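Local coordinates for protein arginase (Medicago truncatula, PDB 6VSS) that hydrolyses L-arginine to urea and L-ornithine with two manganese ions per subunit, and also converts agmatine to urea and putrescine, at residues 61-66 against 112-117; 75-80 against 315-320; 144-149 against 168-173; 178-183 against 211-216. All coordinates share one frame; numbering follows the deposited sequence.

Overall arrangement
From the N terminus, contact 1 opens at residues 61-66 and closes at 112-117, joining two neighbouring parallel strands at one edge of the sheet. Contact 2 opens at 75-80, inside that loop, and closes only at 315-320, so contacts 1 and 2 cross. It ties together two loops that follow strands 63-69 and 305-311. Contacts 3 and 4 both nest within the long loop of contact 2 and follow one another in series. Contact 3 joins helices 131-146 and 163-174. Contact 4 joins strands 178-183 and 213-221. Contact 3 touches contact 1 through Val-145 and contact 4 through Tyr-212. Contact 2 lies apart, with its centre about 26 Å from that of contact 1.

Contact 1: residues 61-66 against 112-117; sequences AATSSL and VITNVG
Thr-63 and Thr-114 meet methyl to methyl, their CG2 atoms 3.9 Å apart, with the two side chains crossing at about a right angle. The torsion of Thr-114 explains this. Its OG1 is anti to the backbone N (chi1 -166°), which sets CG2 between the backbone N and the carbonyl carbon, against the partner strand. Thr-114 CG2 also lies 3.7 Å from Ser-65 OG. Ser-65 OG bonds back to Thr-63 O at 2.8 Å, from above the carbonyl plane. Val-116 continues this row, with CG2 4.0 Å from Ser-65 CB. On the other face Leu-66 CD1 and Ile-113 CD1 touch loosely at 4.2 Å.

The backbones run parallel. Thr-114 N donates to Ser-64 O, and Leu-66 N donates to Thr-114 O at 2.8 Å. Leu-66 O is gripped twice, by Val-116 N at 2.9 Å and by Gly-117 N at 3.3 Å. Asn-115 OD1 lies beside Leu-66 CB.

Strand 63-69 runs between strands 113-118 and 151-157, and 113-118 is outermost in this chain. Helix 25-57 covers the face with Thr-63, Thr-114 and Val-116, and its Lys-50 bonds to Thr-114 OG1. Helix 323-339 covers the face with Ser-64, Leu-66 and Ile-113.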
loop_
_atom_site.group_PDB
_atom_site.type_symbol
_atom_site.label_atom_id
_atom_site.label_comp_id
_atom_site.label_asym_id
_atom_site.label_seq_id
_atom_site.Cartn_x
_atom_site.Cartn_y
_atom_site.Cartn_z
ATOM N N ALA B 61 13.979 -26.158 -33.409
ATOM C CA ALA B 61 13.380 -27.466 -33.124
ATOM C C ALA B 61 12.132 -27.246 -32.287
ATOM O O ALA B 61 11.207 -28.029 -32.444
ATOM C CB ALA B 61 14.367 -28.332 -32.391
ATOM N N ALA B 62 12.113 -26.242 -31.406
ATOM C CA ALA B 62 10.914 -25.986 -30.575
ATOM C C ALA B 62 10.856 -24.519 -30.161
ATOM O O ALA B 62 11.946 -23.898 -29.916
ATOM C CB ALA B 62 10.869 -26.903 -29.366
ATOM N N THR B 63 9.627 -23.997 -30.100
ATOM C CA THR B 63 9.332 -22.622 -29.654
ATOM C C THR B 63 8.227 -22.617 -28.592
ATOM O O THR B 63 7.065 -23.030 -28.859
ATOM C CB THR B 63 9.097 -21.723 -30.872
ATOM O OG1 THR B 63 10.342 -21.616 -31.574
ATOM C CG2 THR B 63 8.574 -20.354 -30.479
ATOM N N SER B 64 8.587 -22.121 -27.415
ATOM C CA SER B 64 7.654 -21.899 -26.288
ATOM C C SER B 64 6.643 -20.829 -26.752
ATOM O O SER B 64 7.053 -19.708 -27.139
ATOM C CB SER B 64 8.400 -21.512 -24.995
ATOM O OG SER B 64 9.255 -22.539 -24.531
ATOM N N SER B 65 5.365 -21.181 -26.714
ATOM C CA SER B 65 4.218 -20.443 -27.291
ATOM C C SER B 65 3.160 -20.205 -26.212
ATOM O O SER B 65 2.622 -21.205 -25.633
ATOM C CB SER B 65 3.696 -21.213 -28.460
ATOM O OG SER B 65 4.807 -21.506 -29.290
ATOM N N LEU B 66 2.975 -18.922 -25.841
ATOM C CA LEU B 66 2.105 -18.550 -24.721
ATOM C C LEU B 66 0.665 -18.719 -25.175
ATOM O O LEU B 66 0.244 -18.070 -26.120
ATOM C CB LEU B 66 2.412 -17.118 -24.291
ATOM C CG LEU B 66 3.877 -16.860 -23.994
ATOM C CD1 LEU B 66 4.090 -15.525 -23.285
ATOM C CD2 LEU B 66 4.410 -17.973 -23.153
ATOM N N VAL B 112 12.605 -18.332 -29.576
ATOM C CA VAL B 112 12.762 -18.593 -28.123
ATOM C C VAL B 112 11.409 -18.476 -27.429
ATOM O O VAL B 112 11.129 -19.284 -26.553
ATOM C CB VAL B 112 13.778 -17.626 -27.515
ATOM C CG1 VAL B 112 13.903 -17.882 -26.029
ATOM C CG2 VAL B 112 15.104 -17.768 -28.232
ATOM N N ILE B 113 10.623 -17.462 -27.757
ATOM C CA ILE B 113 9.298 -17.288 -27.091
ATOM C C ILE B 113 8.380 -16.458 -27.977
ATOM O O ILE B 113 8.831 -15.496 -28.602
ATOM C CB ILE B 113 9.463 -16.698 -25.680
ATOM C CG1 ILE B 113 8.155 -16.826 -24.898
ATOM C CG2 ILE B 113 9.968 -15.242 -25.770
ATOM C CD1 ILE B 113 8.233 -16.220 -23.538
ATOM N N THR B 114 7.115 -16.856 -28.038
ATOM C CA THR B 114 6.132 -16.132 -28.846
ATOM C C THR B 114 4.784 -16.175 -28.118
ATOM O O THR B 114 4.477 -17.195 -27.481
ATOM C CB THR B 114 6.160 -16.726 -30.261
ATOM O OG1 THR B 114 5.471 -15.835 -31.118
ATOM C CG2 THR B 114 5.449 -18.044 -30.384
ATOM N N ASN B 115 3.951 -15.166 -28.341
ATOM C CA ASN B 115 2.565 -15.135 -27.819
ATOM C C ASN B 115 1.615 -15.693 -28.873
ATOM O O ASN B 115 1.661 -15.215 -29.979
ATOM C CB ASN B 115 2.145 -13.724 -27.444
ATOM C CG ASN B 115 0.782 -13.718 -26.779
ATOM O OD1 ASN B 115 0.383 -14.672 -26.095
ATOM N ND2 ASN B 115 0.034 -12.661 -26.996
ATOM N N VAL B 116 0.743 -16.617 -28.527
ATOM C CA VAL B 116 -0.366 -17.054 -29.417
ATOM C C VAL B 116 -1.598 -16.244 -29.009
ATOM O O VAL B 116 -2.026 -15.398 -29.793
ATOM C CB VAL B 116 -0.612 -18.568 -29.332
ATOM C CG1 VAL B 116 -1.955 -18.961 -29.943
ATOM C CG2 VAL B 116 0.511 -19.360 -29.979
ATOM N N GLY B 117 -2.049 -16.377 -27.758
ATOM C CA GLY B 117 -3.098 -15.500 -27.209
ATOM C C GLY B 117 -3.908 -16.177 -26.125
ATOM O O GLY B 117 -3.427 -17.139 -25.574
#

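Contact 2: residues 75-80 against 315-320; sequences SSFHEG and PQRDTY
Gln-316 meets His-78 at the edge of the imidazole, and its side chain can be followed outward from the backbone. Gln-316 CB lies 3.9 Å from His-78 CE1. CG is anti to the carbonyl carbon (chi1 -68°), and the extended chain beyond it carries the amide to the ring edge. Gln-316 CD lies 3.7 Å from His-78 CE1. At the end Gln-316 OE1 touches His-78 CE1 at 3.3 Å and Gly-80 CA at 3.2 Å. Ring and amide planes are 76° apart. NE2 turns to Glu-90 of a second subunit in a weak hydrogen bond.

Gly-80 N donates to His-78 ND1 at 3.0 Å, close to the ring plane, and holds the imidazole in place. One ring face carries Arg-317 CD in a CH-pi contact, 4.2 Å from the centroid of the His-78 ring. Further out, Phe-77 CE2 sits over the guanidinium, 4.0 Å from Arg-317 NH1, with the two planes 88° apart. Arg-317 NE bonds to Val-281 O. Replacing His-78 by an alanine would probably leave Gly-80 N without its acceptor and open a gap beside Arg-317 CD.

Two loops are joined here. One runs from strand 63-69 to helix 84-92 and holds Ser-76, which binds L-ornithine. The other runs from strand 305-311 to helix 323-339.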
loop_
_atom_site.group_PDB
_atom_site.type_symbol
_atom_site.label_atom_id
_atom_site.label_comp_id
_atom_site.label_asym_id
_atom_site.label_seq_id
_atom_site.Cartn_x
_atom_site.Cartn_y
_atom_site.Cartn_z
ATOM N N SER B 75 -11.379 -21.613 -8.483
ATOM C CA SER B 75 -10.631 -21.290 -7.243
ATOM C C SER B 75 -11.580 -21.394 -6.040
ATOM O O SER B 75 -12.790 -21.075 -6.166
ATOM C CB SER B 75 -9.982 -19.941 -7.323
ATOM O OG SER B 75 -9.175 -19.805 -8.474
ATOM N N SER B 76 -11.040 -21.787 -4.900
ATOM C CA SER B 76 -11.784 -22.072 -3.650
ATOM C C SER B 76 -11.948 -20.775 -2.836
ATOM O O SER B 76 -12.919 -20.685 -2.079
ATOM C CB SER B 76 -11.040 -23.143 -2.870
ATOM O OG SER B 76 -9.637 -22.907 -2.941
ATOM N N PHE B 77 -11.070 -19.783 -3.024
ATOM C CA PHE B 77 -10.992 -18.600 -2.122
ATOM C C PHE B 77 -11.084 -17.312 -2.936
ATOM O O PHE B 77 -11.823 -16.448 -2.518
ATOM C CB PHE B 77 -9.727 -18.714 -1.264
ATOM C CG PHE B 77 -9.323 -17.503 -0.459
ATOM C CD1 PHE B 77 -10.057 -17.113 0.654
ATOM C CD2 PHE B 77 -8.197 -16.761 -0.809
ATOM C CE1 PHE B 77 -9.676 -15.994 1.382
ATOM C CE2 PHE B 77 -7.826 -15.647 -0.078
ATOM C CZ PHE B 77 -8.553 -15.275 1.021
ATOM N N HIS B 78 -10.302 -17.158 -4.006
ATOM C CA HIS B 78 -10.197 -15.884 -4.760
ATOM C C HIS B 78 -9.972 -16.166 -6.255
ATOM O O HIS B 78 -9.074 -16.986 -6.603
ATOM C CB HIS B 78 -9.137 -14.997 -4.073
ATOM C CG HIS B 78 -9.228 -13.583 -4.501
ATOM N ND1 HIS B 78 -9.052 -13.217 -5.819
ATOM C CD2 HIS B 78 -9.529 -12.444 -3.812
ATOM C CE1 HIS B 78 -9.212 -11.904 -5.920
ATOM N NE2 HIS B 78 -9.511 -11.404 -4.706
ATOM N N GLU B 79 -10.763 -15.542 -7.118
ATOM C CA GLU B 79 -10.753 -15.813 -8.582
ATOM C C GLU B 79 -9.859 -14.852 -9.385
ATOM O O GLU B 79 -9.887 -14.928 -10.585
ATOM C CB GLU B 79 -12.191 -15.718 -9.091
ATOM C CG GLU B 79 -13.146 -16.677 -8.391
ATOM C CD GLU B 79 -14.547 -16.812 -8.962
ATOM O OE1 GLU B 79 -14.814 -16.285 -10.022
ATOM O OE2 GLU B 79 -15.355 -17.427 -8.317
ATOM N N GLY B 80 -9.095 -13.996 -8.719
ATOM C CA GLY B 80 -8.211 -13.000 -9.350
ATOM C C GLY B 80 -7.223 -13.561 -10.360
ATOM O O GLY B 80 -6.802 -12.805 -11.273
ATOM N N PRO B 315 -3.121 -10.952 -9.781
ATOM C CA PRO B 315 -2.755 -9.545 -9.754
ATOM C C PRO B 315 -3.580 -8.682 -8.788
ATOM O O PRO B 315 -3.101 -7.693 -8.342
ATOM C CB PRO B 315 -2.978 -9.058 -11.199
ATOM C CG PRO B 315 -3.658 -10.161 -11.936
ATOM C CD PRO B 315 -3.638 -11.399 -11.077
ATOM N N GLN B 316 -4.779 -9.109 -8.425
ATOM C CA GLN B 316 -5.600 -8.423 -7.390
ATOM C C GLN B 316 -4.968 -8.582 -6.018
ATOM O O GLN B 316 -5.428 -7.890 -5.181
ATOM C CB GLN B 316 -7.011 -8.992 -7.247
ATOM C CG GLN B 316 -7.846 -8.706 -8.472
ATOM C CD GLN B 316 -9.295 -9.114 -8.382
ATOM O OE1 GLN B 316 -9.639 -10.242 -8.690
ATOM N NE2 GLN B 316 -10.172 -8.161 -8.088
ATOM N N ARG B 317 -4.039 -9.500 -5.805
ATOM C CA ARG B 317 -3.447 -9.636 -4.453
ATOM C C ARG B 317 -1.963 -9.269 -4.488
ATOM O O ARG B 317 -1.291 -9.491 -3.499
ATOM C CB ARG B 317 -3.714 -11.026 -3.888
ATOM C CG ARG B 317 -5.183 -11.402 -3.946
ATOM C CD ARG B 317 -5.787 -12.063 -2.746
ATOM N NE ARG B 317 -4.837 -12.955 -2.151
ATOM C CZ ARG B 317 -4.660 -13.097 -0.858
ATOM N NH1 ARG B 317 -5.394 -12.415 -0.001
ATOM N NH2 ARG B 317 -3.759 -13.941 -0.423
ATOM N N ASP B 318 -1.510 -8.695 -5.597
ATOM C CA ASP B 318 -0.088 -8.318 -5.784
ATOM C C ASP B 318 0.205 -6.999 -5.054
ATOM O O ASP B 318 -0.714 -6.323 -4.632
ATOM C CB ASP B 318 0.248 -8.223 -7.272
ATOM C CG ASP B 318 1.708 -8.442 -7.635
ATOM O OD1 ASP B 318 2.527 -8.474 -6.734
ATOM O OD2 ASP B 318 1.993 -8.532 -8.792
ATOM N N THR B 319 1.472 -6.619 -4.971
ATOM C CA THR B 319 1.816 -5.309 -4.375
ATOM C C THR B 319 1.578 -4.210 -5.421
ATOM O O THR B 319 1.399 -4.496 -6.604
ATOM C CB THR B 319 3.239 -5.262 -3.823
ATOM O OG1 THR B 319 4.072 -5.692 -4.881
ATOM C CG2 THR B 319 3.478 -6.176 -2.650
ATOM N N TYR B 320 1.693 -2.958 -5.007
ATOM C CA TYR B 320 1.435 -1.851 -5.956
ATOM C C TYR B 320 2.439 -1.856 -7.116
ATOM O O TYR B 320 2.037 -1.525 -8.197
ATOM C CB TYR B 320 1.249 -0.543 -5.193
ATOM C CG TYR B 320 0.785 0.630 -6.008
ATOM C CD1 TYR B 320 1.532 1.100 -7.054
ATOM C CD2 TYR B 320 -0.431 1.238 -5.786
ATOM C CE1 TYR B 320 1.188 2.245 -7.747
ATOM C CE2 TYR B 320 -0.824 2.353 -6.505
ATOM C CZ TYR B 320 -0.016 2.861 -7.497
ATOM O OH TYR B 320 -0.385 3.955 -8.210
#

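Contact 3: residues 144-149 against 168-173; sequences LVMDED and RAVSEK
Asp-147 and Lys-173 form a salt bridge across the contact. Lys-173 NZ donates to Asp-147 OD1 at 2.8 Å. It comes on the syn side, 21° out of the carboxylate plane. Asp-147 OD2 stays further off, at 3.7 Å from Lys-173 NZ, so the grip is mainly through one oxygen. The lysine chain bends at chi2, chi3 and chi4 to reach it, and the two side chains cross at about a right angle. Asp-147 is exposed, so solvent can probably share in the pairing.

Beneath the bridge the contact is apolar. Met-146 and Lys-173 slide past each other in opposite directions, with Met-146 CB 4.0 Å from Lys-173 CD. Met-146 SD rests 3.8 Å from Val-170 CA and 4.0 Å from Lys-173 CB. The bend at chi3 (74°) turns Met-146 CE back to Lys-173 CG.

The backbone supplies its own partners. Lys-173 N donates to Ala-169 O at 2.9 Å, and Glu-148 N to Val-145 O at 3.0 Å. Among the other charged ends, Glu-172 pairs with Lys-143 and Glu-148 with Arg-55. Ser-171 OG bonds to Gly-176 O.

Helices 131-146 and 163-174 come just before and after strand 151-157. They lie side by side against one face of the parallel sheet, as in the alpha/beta/alpha sandwich of the arginase fold.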
loop_
_atom_site.group_PDB
_atom_site.type_symbol
_atom_site.label_atom_id
_atom_site.label_comp_id
_atom_site.label_asym_id
_atom_site.label_seq_id
_atom_site.Cartn_x
_atom_site.Cartn_y
_atom_site.Cartn_z
ATOM N N LEU B 144 -4.341 -27.109 -31.033
ATOM C CA LEU B 144 -4.146 -26.143 -32.132
ATOM C C LEU B 144 -2.718 -25.569 -32.052
ATOM O O LEU B 144 -2.125 -25.453 -33.128
ATOM C CB LEU B 144 -5.251 -25.069 -32.128
ATOM C CG LEU B 144 -6.657 -25.568 -32.519
ATOM C CD1 LEU B 144 -7.750 -24.571 -32.175
ATOM C CD2 LEU B 144 -6.747 -25.903 -34.021
ATOM N N VAL B 145 -2.141 -25.323 -30.864
ATOM C CA VAL B 145 -0.717 -24.844 -30.765
ATOM C C VAL B 145 0.234 -26.001 -31.131
ATOM O O VAL B 145 1.178 -25.835 -31.929
ATOM C CB VAL B 145 -0.401 -24.257 -29.371
ATOM C CG1 VAL B 145 1.051 -23.834 -29.239
ATOM C CG2 VAL B 145 -1.311 -23.108 -29.043
ATOM N N MET B 146 -0.061 -27.182 -30.631
ATOM C CA MET B 146 0.829 -28.353 -30.779
ATOM C C MET B 146 0.872 -28.751 -32.247
ATOM O O MET B 146 1.951 -29.229 -32.670
ATOM C CB MET B 146 0.340 -29.534 -29.946
ATOM C CG MET B 146 0.447 -29.270 -28.480
ATOM S SD MET B 146 0.076 -30.725 -27.492
ATOM C CE MET B 146 1.590 -31.630 -27.812
ATOM N N ASP B 147 -0.232 -28.544 -32.964
ATOM C CA ASP B 147 -0.331 -28.946 -34.385
ATOM C C ASP B 147 0.567 -28.061 -35.230
ATOM O O ASP B 147 0.852 -28.490 -36.368
ATOM C CB ASP B 147 -1.730 -28.773 -34.987
ATOM C CG ASP B 147 -2.661 -29.930 -34.705
ATOM O OD1 ASP B 147 -2.169 -30.998 -34.254
ATOM O OD2 ASP B 147 -3.877 -29.717 -34.852
ATOM N N GLU B 148 0.927 -26.869 -34.734
ATOM C CA GLU B 148 1.807 -25.933 -35.463
ATOM C C GLU B 148 3.264 -26.090 -35.029
ATOM O O GLU B 148 3.806 -25.128 -34.538
ATOM C CB GLU B 148 1.327 -24.499 -35.210
ATOM C CG GLU B 148 0.112 -24.148 -36.035
ATOM C CD GLU B 148 0.393 -24.060 -37.524
ATOM O OE1 GLU B 148 1.567 -23.875 -37.914
ATOM O OE2 GLU B 148 -0.568 -24.208 -38.280
ATOM N N ASP B 149 3.884 -27.228 -35.350
ATOM C CA ASP B 149 5.308 -27.445 -34.991
ATOM C C ASP B 149 6.111 -26.334 -35.672
ATOM O O ASP B 149 5.815 -26.031 -36.835
ATOM C CB ASP B 149 5.795 -28.809 -35.486
ATOM C CG ASP B 149 6.570 -28.732 -36.792
ATOM O OD1 ASP B 149 7.748 -28.326 -36.750
ATOM O OD2 ASP B 149 5.988 -29.065 -37.840
ATOM N N ARG B 168 -4.108 -33.363 -20.420
ATOM C CA ARG B 168 -4.912 -34.346 -21.186
ATOM C C ARG B 168 -4.626 -34.163 -22.683
ATOM O O ARG B 168 -4.491 -35.181 -23.449
ATOM C CB ARG B 168 -6.407 -34.187 -20.893
ATOM C CG ARG B 168 -7.276 -35.009 -21.836
ATOM C CD ARG B 168 -8.757 -34.799 -21.576
ATOM N NE ARG B 168 -9.220 -33.419 -21.737
ATOM C CZ ARG B 168 -10.389 -32.973 -21.307
ATOM N NH1 ARG B 168 -11.218 -33.794 -20.704
ATOM N NH2 ARG B 168 -10.749 -31.717 -21.482
ATOM N N ALA B 169 -4.635 -32.905 -23.113
ATOM C CA ALA B 169 -4.463 -32.499 -24.522
ATOM C C ALA B 169 -3.041 -32.844 -24.970
ATOM O O ALA B 169 -2.902 -33.389 -26.096
ATOM C CB ALA B 169 -4.736 -31.043 -24.650
ATOM N N VAL B 170 -2.034 -32.578 -24.129
ATOM C CA VAL B 170 -0.628 -32.908 -24.480
ATOM C C VAL B 170 -0.478 -34.425 -24.692
ATOM O O VAL B 170 0.075 -34.839 -25.710
ATOM C CB VAL B 170 0.349 -32.408 -23.423
ATOM C CG1 VAL B 170 1.720 -32.937 -23.732
ATOM C CG2 VAL B 170 0.366 -30.878 -23.337
ATOM N N SER B 171 -0.956 -35.206 -23.742
ATOM C CA SER B 171 -0.878 -36.681 -23.691
ATOM C C SER B 171 -1.631 -37.294 -24.860
ATOM O O SER B 171 -1.143 -38.298 -25.404
ATOM C CB SER B 171 -1.447 -37.207 -22.409
ATOM O OG SER B 171 -1.355 -38.632 -22.354
ATOM N N GLU B 172 -2.820 -36.786 -25.145
ATOM C CA GLU B 172 -3.690 -37.357 -26.192
ATOM C C GLU B 172 -3.027 -37.028 -27.526
ATOM O O GLU B 172 -2.947 -37.931 -28.374
ATOM C CB GLU B 172 -5.094 -36.775 -26.139
ATOM C CG GLU B 172 -5.976 -37.354 -25.077
ATOM C CD GLU B 172 -7.291 -36.615 -24.959
ATOM O OE1 GLU B 172 -7.441 -35.557 -25.587
ATOM O OE2 GLU B 172 -8.175 -37.110 -24.243
ATOM N N LYS B 173 -2.522 -35.798 -27.687
ATOM C CA LYS B 173 -1.853 -35.444 -28.956
ATOM C C LYS B 173 -0.534 -36.225 -29.081
ATOM O O LYS B 173 -0.222 -36.623 -30.209
ATOM C CB LYS B 173 -1.667 -33.942 -29.142
ATOM C CG LYS B 173 -0.882 -33.582 -30.414
ATOM C CD LYS B 173 -1.609 -32.699 -31.402
ATOM C CE LYS B 173 -2.611 -33.483 -32.209
ATOM N NZ LYS B 173 -3.775 -32.653 -32.589
#

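Contact 4: residues 178-183 against 211-216; sequences VDILHF and GYARRL
A beta-alpha-beta unit closes here: strand 178-183 leads to helix 203-209 and then to strand 213-221, which lies parallel beside the first strand, and Asp-179 meets Arg-214 and Arg-215 at a beta bulge. Val-178 pairs with Ala-213, but Ile-180 pairs with Leu-216, so the second strand carries one extra residue. The chain turns a corner at Arg-214. Arg-214 N donates to Val-178 O at 2.9 Å, and Ile-180 N donates to Arg-215 O at 2.9 Å.

The carboxylate of Asp-179 takes up the bulge. CG is anti to the carbonyl carbon (chi1 -70°), which brings the group against the corner. Arg-214 grips it side-on: NE bonds to Asp-179 OD1 at 3.0 Å and NH2 to Asp-179 OD2 at 2.8 Å. Both oxygens use syn lone pairs, and the two groups are only 8° from coplanar. Arg-215 N adds a bond to Asp-179 OD1 at 3.1 Å, from 43° above the carboxylate plane. Gly-258 N bonds to Asp-179 OD2. An asparagine in place of Asp-179 would probably leave the Arg-214 guanidinium without its charge partner and weaken the hold on the bulge.

His-182, further along the strand, is second shell to the metal site: its NE2 bonds to Asp-184, a manganese ligand. On its side of the sheet Ile-180 CD1 packs on Ala-213 CB at 3.7 Å. Leu-216 CD1 touches both Ile-180 CG2 at 3.9 Å and His-182 CB at 3.7 Å.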
loop_
_atom_site.group_PDB
_atom_site.type_symbol
_atom_site.label_atom_id
_atom_site.label_comp_id
_atom_site.label_asym_id
_atom_site.label_seq_id
_atom_site.Cartn_x
_atom_site.Cartn_y
_atom_site.Cartn_z
ATOM N N VAL B 178 3.107 -38.654 -19.968
ATOM C CA VAL B 178 4.239 -37.719 -19.813
ATOM C C VAL B 178 4.666 -37.875 -18.366
ATOM O O VAL B 178 3.862 -38.417 -17.573
ATOM C CB VAL B 178 3.830 -36.265 -20.177
ATOM C CG1 VAL B 178 3.381 -36.175 -21.610
ATOM C CG2 VAL B 178 2.739 -35.714 -19.281
ATOM N N ASP B 179 5.875 -37.446 -18.021
ATOM C CA ASP B 179 6.267 -37.268 -16.597
ATOM C C ASP B 179 6.002 -35.808 -16.279
ATOM O O ASP B 179 6.190 -35.028 -17.176
ATOM C CB ASP B 179 7.724 -37.654 -16.335
ATOM C CG ASP B 179 8.059 -39.147 -16.410
ATOM O OD1 ASP B 179 7.134 -39.990 -16.282
ATOM O OD2 ASP B 179 9.266 -39.464 -16.555
ATOM N N ILE B 180 5.632 -35.484 -15.041
ATOM C CA ILE B 180 5.335 -34.093 -14.624
ATOM C C ILE B 180 6.230 -33.676 -13.467
ATOM O O ILE B 180 6.405 -34.413 -12.511
ATOM C CB ILE B 180 3.858 -33.906 -14.280
ATOM C CG1 ILE B 180 2.942 -34.293 -15.442
ATOM C CG2 ILE B 180 3.620 -32.482 -13.764
ATOM C CD1 ILE B 180 1.500 -34.163 -15.116
ATOM N N LEU B 181 6.771 -32.489 -13.595
ATOM C CA LEU B 181 7.462 -31.780 -12.515
ATOM C C LEU B 181 6.510 -30.662 -12.151
ATOM O O LEU B 181 6.153 -29.905 -13.069
ATOM C CB LEU B 181 8.778 -31.201 -13.021
ATOM C CG LEU B 181 9.447 -30.274 -12.012
ATOM C CD1 LEU B 181 9.684 -30.987 -10.697
ATOM C CD2 LEU B 181 10.750 -29.748 -12.621
ATOM N N HIS B 182 6.045 -30.662 -10.903
ATOM C CA HIS B 182 4.930 -29.823 -10.435
ATOM C C HIS B 182 5.449 -29.069 -9.224
ATOM O O HIS B 182 5.791 -29.730 -8.222
ATOM C CB HIS B 182 3.715 -30.708 -10.208
ATOM C CG HIS B 182 2.620 -30.097 -9.385
ATOM N ND1 HIS B 182 1.860 -30.850 -8.497
ATOM C CD2 HIS B 182 2.107 -28.849 -9.367
ATOM C CE1 HIS B 182 0.920 -30.079 -7.983
ATOM N NE2 HIS B 182 1.074 -28.839 -8.485
ATOM N N PHE B 183 5.535 -27.754 -9.318
ATOM C CA PHE B 183 5.852 -26.850 -8.182
ATOM C C PHE B 183 4.549 -26.341 -7.584
ATOM O O PHE B 183 3.731 -25.778 -8.287
ATOM C CB PHE B 183 6.734 -25.692 -8.625
ATOM C CG PHE B 183 8.078 -26.118 -9.157
ATOM C CD1 PHE B 183 8.263 -26.349 -10.514
ATOM C CD2 PHE B 183 9.193 -26.176 -8.338
ATOM C CE1 PHE B 183 9.505 -26.687 -11.036
ATOM C CE2 PHE B 183 10.437 -26.550 -8.855
ATOM C CZ PHE B 183 10.574 -26.824 -10.192
ATOM N N GLY B 211 -4.594 -41.643 -16.142
ATOM C CA GLY B 211 -3.279 -42.196 -16.524
ATOM C C GLY B 211 -2.608 -41.309 -17.548
ATOM O O GLY B 211 -1.936 -41.813 -18.401
ATOM N N TYR B 212 -2.807 -40.000 -17.520
ATOM C CA TYR B 212 -2.199 -39.099 -18.533
ATOM C C TYR B 212 -0.747 -38.876 -18.161
ATOM O O TYR B 212 0.002 -38.461 -19.002
ATOM C CB TYR B 212 -2.959 -37.777 -18.634
ATOM C CG TYR B 212 -4.375 -37.943 -19.114
ATOM C CD1 TYR B 212 -4.623 -38.414 -20.395
ATOM C CD2 TYR B 212 -5.460 -37.661 -18.288
ATOM C CE1 TYR B 212 -5.913 -38.565 -20.863
ATOM C CE2 TYR B 212 -6.762 -37.806 -18.749
ATOM C CZ TYR B 212 -6.981 -38.266 -20.039
ATOM O OH TYR B 212 -8.240 -38.437 -20.518
ATOM N N ALA B 213 -0.391 -39.135 -16.907
ATOM C CA ALA B 213 0.975 -38.931 -16.368
ATOM C C ALA B 213 1.475 -40.230 -15.734
ATOM O O ALA B 213 0.633 -40.985 -15.221
ATOM C CB ALA B 213 0.990 -37.793 -15.391
ATOM N N ARG B 214 2.785 -40.487 -15.815
ATOM C CA ARG B 214 3.432 -41.642 -15.136
ATOM C C ARG B 214 4.038 -41.144 -13.822
ATOM O O ARG B 214 3.409 -41.307 -12.812
ATOM C CB ARG B 214 4.454 -42.276 -16.072
ATOM C CG ARG B 214 5.230 -43.435 -15.463
ATOM C CD ARG B 214 6.224 -43.957 -16.478
ATOM N NE ARG B 214 7.240 -42.946 -16.719
ATOM C CZ ARG B 214 8.483 -43.191 -17.060
ATOM N NH1 ARG B 214 8.886 -44.442 -17.234
ATOM N NH2 ARG B 214 9.314 -42.177 -17.233
ATOM N N ARG B 215 5.185 -40.489 -13.867
ATOM C CA ARG B 215 5.771 -39.818 -12.701
ATOM C C ARG B 215 5.129 -38.442 -12.533
ATOM O O ARG B 215 4.684 -37.817 -13.529
ATOM C CB ARG B 215 7.279 -39.753 -12.881
ATOM C CG ARG B 215 7.912 -41.139 -12.962
ATOM C CD ARG B 215 9.420 -41.063 -12.985
ATOM N NE ARG B 215 9.932 -40.457 -11.776
ATOM C CZ ARG B 215 11.119 -39.874 -11.672
ATOM N NH1 ARG B 215 11.947 -39.806 -12.705
ATOM N NH2 ARG B 215 11.486 -39.367 -10.518
ATOM N N LEU B 216 4.925 -38.076 -11.287
ATOM C CA LEU B 216 4.485 -36.728 -10.887
ATOM C C LEU B 216 5.411 -36.339 -9.751
ATOM O O LEU B 216 5.285 -36.895 -8.666
ATOM C CB LEU B 216 3.032 -36.777 -10.442
ATOM C CG LEU B 216 2.508 -35.552 -9.687
ATOM C CD1 LEU B 216 2.812 -34.257 -10.421
ATOM C CD2 LEU B 216 1.005 -35.722 -9.466
#